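Local coordinates for superantigen-like protein SSL10 (PDB 6LWT) that probably inhibits the classical complement pathway by binding the Fc region of human IgG, and probably interferes with plasma clotting by interacting with prothrombin, at residues A[102-110]-A[120-128]; A[14-22]-A[150-158]. All blocks are in the same frame, centred on the assembly; numbering follows the deposited sequence.

In the fold
Helix 14-22, at the N terminus of the modelled chain, precedes the strands of the OB-fold domain, and the chain then runs into the beta-grasp domain, where 102-110 provides the first arm of a hairpin. There contact 1 closes a short loop, the nine-residue connection to the second arm, 120-128. Helix 133-148 follows, and the loop after it, 150-158, returns to the N-terminal helix to form contact 2. Contact 1 is therefore nested inside the much longer loop closed by contact 2. The two do not touch: their centres are 22 Å apart and their nearest atoms about 7 Å. Helix 133-148 joins them, meeting Leu107 and Tyr124 of contact 1 and Tyr22 and Tyr151 of contact 2.

Contact 1: A[102-110]-A[120-128]; sequences VSAPILNIS and KGYPYYIKK
Leu107 and Tyr122 form a hydrogen-bonded pair of an antiparallel beta hairpin at the margin of the beta-grasp sheet, where strand 120-123 is outermost and strand 106-110 is bonded on its other side to strand 192-198. Their backbones exchange two hydrogen bonds, Leu107 N to Tyr122 O at 2.7 Å and Tyr122 N to Leu107 O at 2.8 Å. Ile109 and Lys120 make a second such pair. Beyond the strands, Pro105 O accepts from Tyr124 N (2.9 Å), but proline has no N-H to return the bond. Pairing resumes at Ser103 and Ile126, a single bridge bonded in both directions.

The side chains of Leu107 and Tyr122 run side by side. With chi1 at 53°, Tyr122 CG sits between the backbone N and the carbonyl carbon, and one ring face lies over Leu107 O, offset toward the rim. Leu107 CD2 touches Tyr122 CE1 at 3.9 Å, while Ile109 CG1 reaches Tyr122 OH at 3.8 Å. This phenol is hydrogen-bonded to the hydroxyl of Tyr148, in helix 133-148. Elsewhere, Ala104 CB rests on Tyr125 CE1 (3.7 Å), and Ile106 CD1 meets Pro123 CG at 4.1 Å.

The backbone bonds thus fix the register, with one bond at Pro105-Tyr124 where neighbouring hydrogen-bonded pairs have two, while Leu107, Ile109 and Tyr124 pack on helix 133-148.

Contact 2: A[14-22]-A[150-158]; sequences DKEALYRYY and LYKTISKDG
Lys152 NZ donates a weak hydrogen bond to Tyr19 OH, 3.1 Å away, linking the N-terminal helix 14-22 to the loop between helix 133-148 and strand 159-164. The contact brings a helix at the start of the OB-fold region against the beta-grasp domain of this two-domain superantigen-like fold. A second polar approach, Asp14 OD2 to Lys156 NZ at 4.1 Å, pairs opposite charges but is too long for a salt bridge; any attraction is probably modest.

Within the loop, Ser155 OG accepts from the backbone N of Asp157 in an ST turn, and Tyr151 N makes a weak bond to Ile154 O. Lys15 runs along this loop with a bend at chi3 (137°) that sets CE 3.6 Å from both Tyr151 O and Ile154 O; a further bend at chi4 turns NZ. Nearer the helix, its methylene CB meets Lys156 CD; the Lys156 side chain crosses that of Leu18 at about a right angle, its CD touching Leu18 CD1.

Tyr151 carries most of the apolar packing. Its CB abuts Tyr19 CB at 3.8 Å, and its CE2 meets Tyr22 CD2 at 4.0 Å. The phenol end is fixed outside the two segments by hydrogen bonds with Leu174 O and Arg141 NH2, while Tyr22 OH is held by Asp137 and Leu178 N. Both tyrosines also touch helix 133-148, so the helix 14-22 side of this interface and the loop share a common neighbour.

The Tyr151 ring is sandwiched between two leucines: Leu150 CG covers the centre of one face, and on the opposite face Leu18 CB makes a CH-pi contact, 3.7 Å from the ring centroid and only 9° off the normal.

Contact 1: A[102-110]-A[120-128]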
loop_
_atom_site.group_PDB
_atom_site.type_symbol
_atom_site.label_atom_id
_atom_site.label_comp_id
_atom_site.label_asym_id
_atom_site.label_seq_id
_atom_site.Cartn_x
_atom_site.Cartn_y
_atom_site.Cartn_z
ATOM N N VAL A 102 17.771 -6.803 0.937
ATOM C CA VAL A 102 16.439 -7.312 0.626
ATOM C C VAL A 102 15.823 -7.885 1.893
ATOM O O VAL A 102 16.345 -8.852 2.469
ATOM C CB VAL A 102 16.443 -8.420 -0.459
ATOM C CG1 VAL A 102 15.014 -8.857 -0.790
ATOM C CG2 VAL A 102 17.143 -7.956 -1.727
ATOM N N SER A 103 14.705 -7.296 2.310
ATOM C CA SER A 103 13.995 -7.746 3.492
ATOM C C SER A 103 13.081 -8.912 3.168
ATOM O O SER A 103 12.358 -8.874 2.178
ATOM C CB SER A 103 13.191 -6.591 4.067
ATOM O OG SER A 103 14.058 -5.575 4.500
ATOM N N ALA A 104 13.104 -9.946 4.018
ATOM C CA ALA A 104 12.325 -11.160 3.793
ATOM C C ALA A 104 11.538 -11.595 5.046
ATOM O O ALA A 104 11.724 -12.714 5.549
ATOM C CB ALA A 104 13.236 -12.286 3.325
ATOM N N PRO A 105 10.628 -10.729 5.543
ATOM C CA PRO A 105 9.754 -11.213 6.626
ATOM C C PRO A 105 8.964 -12.432 6.205
ATOM O O PRO A 105 8.670 -12.610 5.021
ATOM C CB PRO A 105 8.772 -10.050 6.855
ATOM C CG PRO A 105 8.807 -9.282 5.577
ATOM C CD PRO A 105 10.236 -9.386 5.093
ATOM N N ILE A 106 8.574 -13.233 7.183
ATOM C CA ILE A 106 7.753 -14.391 6.911
ATOM C C ILE A 106 6.283 -13.991 6.872
ATOM O O ILE A 106 5.757 -13.445 7.835
ATOM C CB ILE A 106 7.972 -15.514 7.934
ATOM C CG1 ILE A 106 9.472 -15.888 8.002
ATOM C CG2 ILE A 106 7.104 -16.706 7.571
ATOM C CD1 ILE A 106 10.072 -16.351 6.691
ATOM N N LEU A 107 5.649 -14.312 5.750
ATOM C CA LEU A 107 4.215 -14.172 5.568
ATOM C C LEU A 107 3.575 -15.507 5.919
ATOM O O LEU A 107 3.966 -16.537 5.360
ATOM C CB LEU A 107 3.923 -13.814 4.116
ATOM C CG LEU A 107 2.490 -13.798 3.598
ATOM C CD1 LEU A 107 1.600 -12.950 4.459
ATOM C CD2 LEU A 107 2.490 -13.290 2.153
ATOM N N ASN A 108 2.604 -15.506 6.821
ATOM C CA ASN A 108 1.898 -16.744 7.132
ATOM C C ASN A 108 0.407 -16.586 6.901
ATOM O O ASN A 108 -0.171 -15.557 7.284
ATOM C CB ASN A 108 2.289 -17.341 8.495
ATOM C CG ASN A 108 1.752 -16.578 9.701
ATOM O OD1 ASN A 108 2.477 -15.817 10.339
ATOM N ND2 ASN A 108 0.511 -16.836 10.063
ATOM N N ILE A 109 -0.191 -17.609 6.286
ATOM C CA ILE A 109 -1.572 -17.569 5.836
ATOM C C ILE A 109 -2.373 -18.670 6.535
ATOM O O ILE A 109 -1.959 -19.859 6.547
ATOM C CB ILE A 109 -1.717 -17.844 4.311
ATOM C CG1 ILE A 109 -0.599 -17.205 3.483
ATOM C CG2 ILE A 109 -3.106 -17.406 3.812
ATOM C CD1 ILE A 109 -0.614 -15.698 3.467
ATOM N N SER A 110 -3.516 -18.268 7.089
ATOM C CA SER A 110 -4.512 -19.194 7.594
ATOM C C SER A 110 -5.768 -18.986 6.746
ATOM O O SER A 110 -6.342 -17.887 6.751
ATOM C CB SER A 110 -4.806 -18.908 9.045
ATOM O OG SER A 110 -5.991 -19.593 9.420
ATOM N N LYS A 120 0.463 -22.020 6.608
ATOM C CA LYS A 120 1.717 -22.116 5.866
ATOM C C LYS A 120 2.391 -20.749 5.906
ATOM O O LYS A 120 1.734 -19.725 5.642
ATOM C CB LYS A 120 1.448 -22.557 4.426
ATOM C CG LYS A 120 2.700 -22.736 3.589
ATOM C CD LYS A 120 2.412 -23.149 2.141
ATOM C CE LYS A 120 3.735 -23.336 1.391
ATOM N NZ LYS A 120 3.567 -23.727 -0.031
ATOM N N GLY A 121 3.681 -20.741 6.252
ATOM C CA GLY A 121 4.487 -19.533 6.266
ATOM C C GLY A 121 5.573 -19.591 5.213
ATOM O O GLY A 121 6.175 -20.646 5.001
ATOM N N TYR A 122 5.860 -18.458 4.587
ATOM C CA TYR A 122 6.930 -18.374 3.588
ATOM C C TYR A 122 7.453 -16.939 3.486
ATOM O O TYR A 122 6.754 -15.994 3.884
ATOM C CB TYR A 122 6.443 -18.898 2.231
ATOM C CG TYR A 122 5.174 -18.266 1.747
ATOM C CD1 TYR A 122 5.199 -17.097 0.959
ATOM C CD2 TYR A 122 3.943 -18.815 2.078
ATOM C CE1 TYR A 122 4.015 -16.503 0.517
ATOM C CE2 TYR A 122 2.758 -18.235 1.649
ATOM C CZ TYR A 122 2.792 -17.082 0.878
ATOM O OH TYR A 122 1.575 -16.550 0.487
ATOM N N PRO A 123 8.697 -16.761 2.988
ATOM C CA PRO A 123 9.223 -15.413 2.881
ATOM C C PRO A 123 8.485 -14.540 1.865
ATOM O O PRO A 123 8.071 -15.006 0.806
ATOM C CB PRO A 123 10.692 -15.618 2.453
ATOM C CG PRO A 123 11.017 -17.020 2.789
ATOM C CD PRO A 123 9.731 -17.773 2.701
ATOM N N TYR A 124 8.319 -13.279 2.239
ATOM C CA TYR A 124 7.689 -12.262 1.410
ATOM C C TYR A 124 8.723 -11.168 1.251
ATOM O O TYR A 124 9.155 -10.596 2.241
ATOM C CB TYR A 124 6.443 -11.699 2.086
ATOM C CG TYR A 124 5.806 -10.629 1.253
ATOM C CD1 TYR A 124 5.020 -10.957 0.152
ATOM C CD2 TYR A 124 6.065 -9.276 1.513
ATOM C CE1 TYR A 124 4.462 -9.967 -0.652
ATOM C CE2 TYR A 124 5.530 -8.280 0.713
ATOM C CZ TYR A 124 4.722 -8.625 -0.361
ATOM O OH TYR A 124 4.188 -7.621 -1.151
ATOM N N TYR A 125 9.148 -10.913 0.013
ATOM C CA TYR A 125 10.315 -10.082 -0.236
ATOM C C TYR A 125 9.936 -8.623 -0.450
ATOM O O TYR A 125 8.944 -8.322 -1.111
ATOM C CB TYR A 125 11.119 -10.627 -1.433
ATOM C CG TYR A 125 11.621 -12.023 -1.185
ATOM C CD1 TYR A 125 12.720 -12.250 -0.360
ATOM C CD2 TYR A 125 10.978 -13.126 -1.748
ATOM C CE1 TYR A 125 13.172 -13.540 -0.110
ATOM C CE2 TYR A 125 11.420 -14.419 -1.505
ATOM C CZ TYR A 125 12.516 -14.618 -0.688
ATOM O OH TYR A 125 12.943 -15.892 -0.429
ATOM N N ILE A 126 10.720 -7.742 0.164
ATOM C CA ILE A 126 10.605 -6.303 0.018
ATOM C C ILE A 126 11.994 -5.755 -0.345
ATOM O O ILE A 126 12.936 -5.876 0.458
ATOM C CB ILE A 126 10.114 -5.661 1.322
ATOM C CG1 ILE A 126 8.722 -6.199 1.672
ATOM C CG2 ILE A 126 10.064 -4.153 1.173
ATOM C CD1 ILE A 126 8.251 -5.830 3.043
ATOM N N LYS A 127 12.099 -5.138 -1.524
ATOM C CA LYS A 127 13.402 -4.695 -2.075
ATOM C C LYS A 127 13.832 -3.333 -1.510
ATOM O O LYS A 127 15.021 -3.090 -1.310
ATOM C CB LYS A 127 13.403 -4.594 -3.614
ATOM C CG LYS A 127 12.545 -5.573 -4.402
ATOM C CD LYS A 127 12.981 -7.024 -4.288
ATOM C CE LYS A 127 11.800 -7.944 -4.568
ATOM N NZ LYS A 127 12.232 -9.299 -4.986
ATOM N N LYS A 128 12.868 -2.459 -1.241
ATOM C CA LYS A 128 13.157 -1.108 -0.758
ATOM C C LYS A 128 13.568 -1.074 0.714
ATOM O O LYS A 128 13.113 -1.879 1.517
ATOM C CB LYS A 128 11.930 -0.216 -0.931
ATOM C CG LYS A 128 11.416 -0.079 -2.350
ATOM C CD LYS A 128 10.010 0.502 -2.358
ATOM C CE LYS A 128 9.813 1.320 -3.616
ATOM N NZ LYS A 128 8.420 1.768 -3.798
#

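Contact 2: A[14-22]-A[150-158]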
loop_
_atom_site.group_PDB
_atom_site.type_symbol
_atom_site.label_atom_id
_atom_site.label_comp_id
_atom_site.label_asym_id
_atom_site.label_seq_id
_atom_site.Cartn_x
_atom_site.Cartn_y
_atom_site.Cartn_z
ATOM N N ASP A 14 -19.434 -4.185 -2.524
ATOM C CA ASP A 14 -18.191 -3.725 -1.897
ATOM C C ASP A 14 -17.037 -4.692 -2.179
ATOM O O ASP A 14 -15.935 -4.258 -2.481
ATOM C CB ASP A 14 -18.336 -3.491 -0.392
ATOM C CG ASP A 14 -17.126 -2.783 0.195
ATOM O OD1 ASP A 14 -16.508 -1.965 -0.522
ATOM O OD2 ASP A 14 -16.780 -3.041 1.367
ATOM N N LYS A 15 -17.311 -5.989 -2.118
ATOM C CA LYS A 15 -16.333 -6.999 -2.524
ATOM C C LYS A 15 -15.827 -6.790 -3.953
ATOM O O LYS A 15 -14.623 -6.870 -4.191
ATOM C CB LYS A 15 -16.914 -8.392 -2.365
ATOM C CG LYS A 15 -15.919 -9.511 -2.608
ATOM C CD LYS A 15 -16.529 -10.846 -2.197
ATOM C CE LYS A 15 -16.247 -11.954 -3.191
ATOM N NZ LYS A 15 -17.074 -11.774 -4.409
ATOM N N GLU A 16 -16.730 -6.517 -4.899
ATOM C CA GLU A 16 -16.323 -6.237 -6.273
ATOM C C GLU A 16 -15.516 -4.928 -6.379
ATOM O O GLU A 16 -14.534 -4.859 -7.107
ATOM C CB GLU A 16 -17.547 -6.190 -7.210
ATOM C CG GLU A 16 -17.201 -6.061 -8.696
ATOM C CD GLU A 16 -16.301 -7.165 -9.237
ATOM O OE1 GLU A 16 -16.426 -8.333 -8.783
ATOM O OE2 GLU A 16 -15.481 -6.867 -10.136
ATOM N N ALA A 17 -15.927 -3.908 -5.637
ATOM C CA ALA A 17 -15.194 -2.648 -5.606
ATOM C C ALA A 17 -13.763 -2.853 -5.087
ATOM O O ALA A 17 -12.828 -2.263 -5.607
ATOM C CB ALA A 17 -15.920 -1.630 -4.745
ATOM N N LEU A 18 -13.601 -3.708 -4.084
ATOM C CA LEU A 18 -12.259 -4.032 -3.568
ATOM C C LEU A 18 -11.420 -4.778 -4.589
ATOM O O LEU A 18 -10.247 -4.461 -4.775
ATOM C CB LEU A 18 -12.353 -4.799 -2.240
ATOM C CG LEU A 18 -12.893 -3.980 -1.057
ATOM C CD1 LEU A 18 -13.338 -4.860 0.102
ATOM C CD2 LEU A 18 -11.847 -2.977 -0.588
ATOM N N TYR A 19 -12.039 -5.739 -5.286
ATOM C CA TYR A 19 -11.362 -6.480 -6.334
ATOM C C TYR A 19 -10.825 -5.544 -7.419
ATOM O O TYR A 19 -9.665 -5.638 -7.841
ATOM C CB TYR A 19 -12.320 -7.525 -6.945
ATOM C CG TYR A 19 -11.734 -8.179 -8.159
ATOM C CD1 TYR A 19 -10.642 -9.024 -8.042
ATOM C CD2 TYR A 19 -12.257 -7.943 -9.425
ATOM C CE1 TYR A 19 -10.067 -9.606 -9.153
ATOM C CE2 TYR A 19 -11.694 -8.523 -10.555
ATOM C CZ TYR A 19 -10.595 -9.354 -10.415
ATOM O OH TYR A 19 -10.021 -9.952 -11.516
ATOM N N ARG A 20 -11.686 -4.636 -7.866
ATOM C CA ARG A 20 -11.303 -3.694 -8.903
ATOM C C ARG A 20 -10.205 -2.742 -8.409
ATOM O O ARG A 20 -9.228 -2.539 -9.116
ATOM C CB ARG A 20 -12.527 -2.928 -9.457
ATOM C CG ARG A 20 -13.552 -3.784 -10.221
ATOM C CD ARG A 20 -12.961 -4.777 -11.235
ATOM N NE ARG A 20 -12.174 -4.157 -12.313
ATOM C CZ ARG A 20 -12.667 -3.643 -13.451
ATOM N NH1 ARG A 20 -13.973 -3.643 -13.721
ATOM N NH2 ARG A 20 -11.832 -3.111 -14.337
ATOM N N TYR A 21 -10.348 -2.206 -7.197
ATOM C CA TYR A 21 -9.360 -1.250 -6.687
ATOM C C TYR A 21 -7.974 -1.859 -6.573
ATOM O O TYR A 21 -6.989 -1.280 -7.031
ATOM C CB TYR A 21 -9.788 -0.679 -5.341
ATOM C CG TYR A 21 -8.815 0.343 -4.807
ATOM C CD1 TYR A 21 -8.800 1.651 -5.303
ATOM C CD2 TYR A 21 -7.871 -0.001 -3.833
ATOM C CE1 TYR A 21 -7.888 2.591 -4.822
ATOM C CE2 TYR A 21 -6.956 0.929 -3.356
ATOM C CZ TYR A 21 -6.985 2.228 -3.824
ATOM O OH TYR A 21 -6.079 3.150 -3.338
ATOM N N TYR A 22 -7.918 -3.051 -5.981
ATOM C CA TYR A 22 -6.661 -3.727 -5.685
ATOM C C TYR A 22 -6.082 -4.537 -6.847
ATOM O O TYR A 22 -5.028 -5.146 -6.694
ATOM C CB TYR A 22 -6.812 -4.563 -4.394
ATOM C CG TYR A 22 -6.787 -3.716 -3.139
ATOM C CD1 TYR A 22 -5.595 -3.116 -2.726
ATOM C CD2 TYR A 22 -7.941 -3.501 -2.364
ATOM C CE1 TYR A 22 -5.545 -2.325 -1.599
ATOM C CE2 TYR A 22 -7.909 -2.697 -1.228
ATOM C CZ TYR A 22 -6.696 -2.117 -0.846
ATOM O OH TYR A 22 -6.613 -1.351 0.284
ATOM N N LEU A 150 -8.545 -13.865 -3.094
ATOM C CA LEU A 150 -9.191 -12.854 -2.261
ATOM C C LEU A 150 -10.045 -11.940 -3.140
ATOM O O LEU A 150 -9.568 -11.484 -4.171
ATOM C CB LEU A 150 -8.166 -11.998 -1.525
ATOM C CG LEU A 150 -8.692 -10.844 -0.674
ATOM C CD1 LEU A 150 -9.421 -11.329 0.560
ATOM C CD2 LEU A 150 -7.510 -9.960 -0.276
ATOM N N TYR A 151 -11.281 -11.694 -2.705
ATOM C CA TYR A 151 -12.286 -10.867 -3.421
ATOM C C TYR A 151 -12.776 -11.442 -4.767
ATOM O O TYR A 151 -13.623 -10.832 -5.418
ATOM C CB TYR A 151 -11.785 -9.440 -3.689
ATOM C CG TYR A 151 -11.164 -8.686 -2.534
ATOM C CD1 TYR A 151 -11.724 -8.727 -1.269
ATOM C CD2 TYR A 151 -10.044 -7.874 -2.733
ATOM C CE1 TYR A 151 -11.175 -8.001 -0.219
ATOM C CE2 TYR A 151 -9.489 -7.133 -1.689
ATOM C CZ TYR A 151 -10.066 -7.204 -0.434
ATOM O OH TYR A 151 -9.556 -6.492 0.621
ATOM N N LYS A 152 -12.232 -12.571 -5.197
ATOM C CA LYS A 152 -12.531 -13.144 -6.504
ATOM C C LYS A 152 -13.322 -14.418 -6.282
ATOM O O LYS A 152 -14.440 -14.537 -6.748
ATOM C CB LYS A 152 -11.236 -13.421 -7.280
ATOM C CG LYS A 152 -11.427 -13.582 -8.778
ATOM C CD LYS A 152 -10.224 -14.250 -9.432
ATOM C CE LYS A 152 -10.402 -14.363 -10.937
ATOM N NZ LYS A 152 -10.094 -13.077 -11.622
ATOM N N THR A 153 -12.738 -15.368 -5.564
ATOM C CA THR A 153 -13.368 -16.651 -5.307
ATOM C C THR A 153 -13.603 -16.922 -3.818
ATOM O O THR A 153 -14.277 -17.882 -3.473
ATOM C CB THR A 153 -12.514 -17.772 -5.936
ATOM O OG1 THR A 153 -11.189 -17.733 -5.390
ATOM C CG2 THR A 153 -12.437 -17.592 -7.489
ATOM N N ILE A 154 -13.045 -16.089 -2.932
ATOM C CA ILE A 154 -13.293 -16.190 -1.507
ATOM C C ILE A 154 -13.748 -14.829 -1.002
ATOM O O ILE A 154 -13.609 -13.819 -1.695
ATOM C CB ILE A 154 -12.049 -16.697 -0.738
ATOM C CG1 ILE A 154 -10.885 -15.701 -0.793
ATOM C CG2 ILE A 154 -11.580 -18.035 -1.324
ATOM C CD1 ILE A 154 -9.764 -16.038 0.161
ATOM N N SER A 155 -14.260 -14.805 0.211
ATOM C CA SER A 155 -14.857 -13.597 0.759
ATOM C C SER A 155 -13.831 -12.510 1.110
ATOM O O SER A 155 -12.630 -12.760 1.188
ATOM C CB SER A 155 -15.667 -13.927 1.998
ATOM O OG SER A 155 -14.823 -14.048 3.122
ATOM N N LYS A 156 -14.353 -11.311 1.361
ATOM C CA LYS A 156 -13.546 -10.203 1.855
ATOM C C LYS A 156 -13.301 -10.251 3.365
ATOM O O LYS A 156 -12.606 -9.382 3.877
ATOM C CB LYS A 156 -14.172 -8.859 1.451
ATOM C CG LYS A 156 -15.495 -8.510 2.124
ATOM C CD LYS A 156 -16.124 -7.292 1.456
ATOM C CE LYS A 156 -17.590 -7.133 1.823
ATOM N NZ LYS A 156 -17.729 -6.624 3.209
ATOM N N ASP A 157 -13.856 -11.234 4.089
ATOM C CA ASP A 157 -13.712 -11.279 5.544
ATOM C C ASP A 157 -12.345 -11.880 5.932
ATOM O O ASP A 157 -12.181 -13.094 6.055
ATOM C CB ASP A 157 -14.862 -12.056 6.215
ATOM C CG ASP A 157 -15.070 -11.659 7.672
ATOM O OD1 ASP A 157 -14.152 -11.059 8.293
ATOM O OD2 ASP A 157 -16.168 -11.939 8.207
ATOM N N GLY A 158 -11.372 -11.002 6.113
ATOM C CA GLY A 158 -10.049 -11.414 6.557
ATOM C C GLY A 158 -9.297 -10.251 7.157
ATOM O O GLY A 158 -9.745 -9.088 7.086
#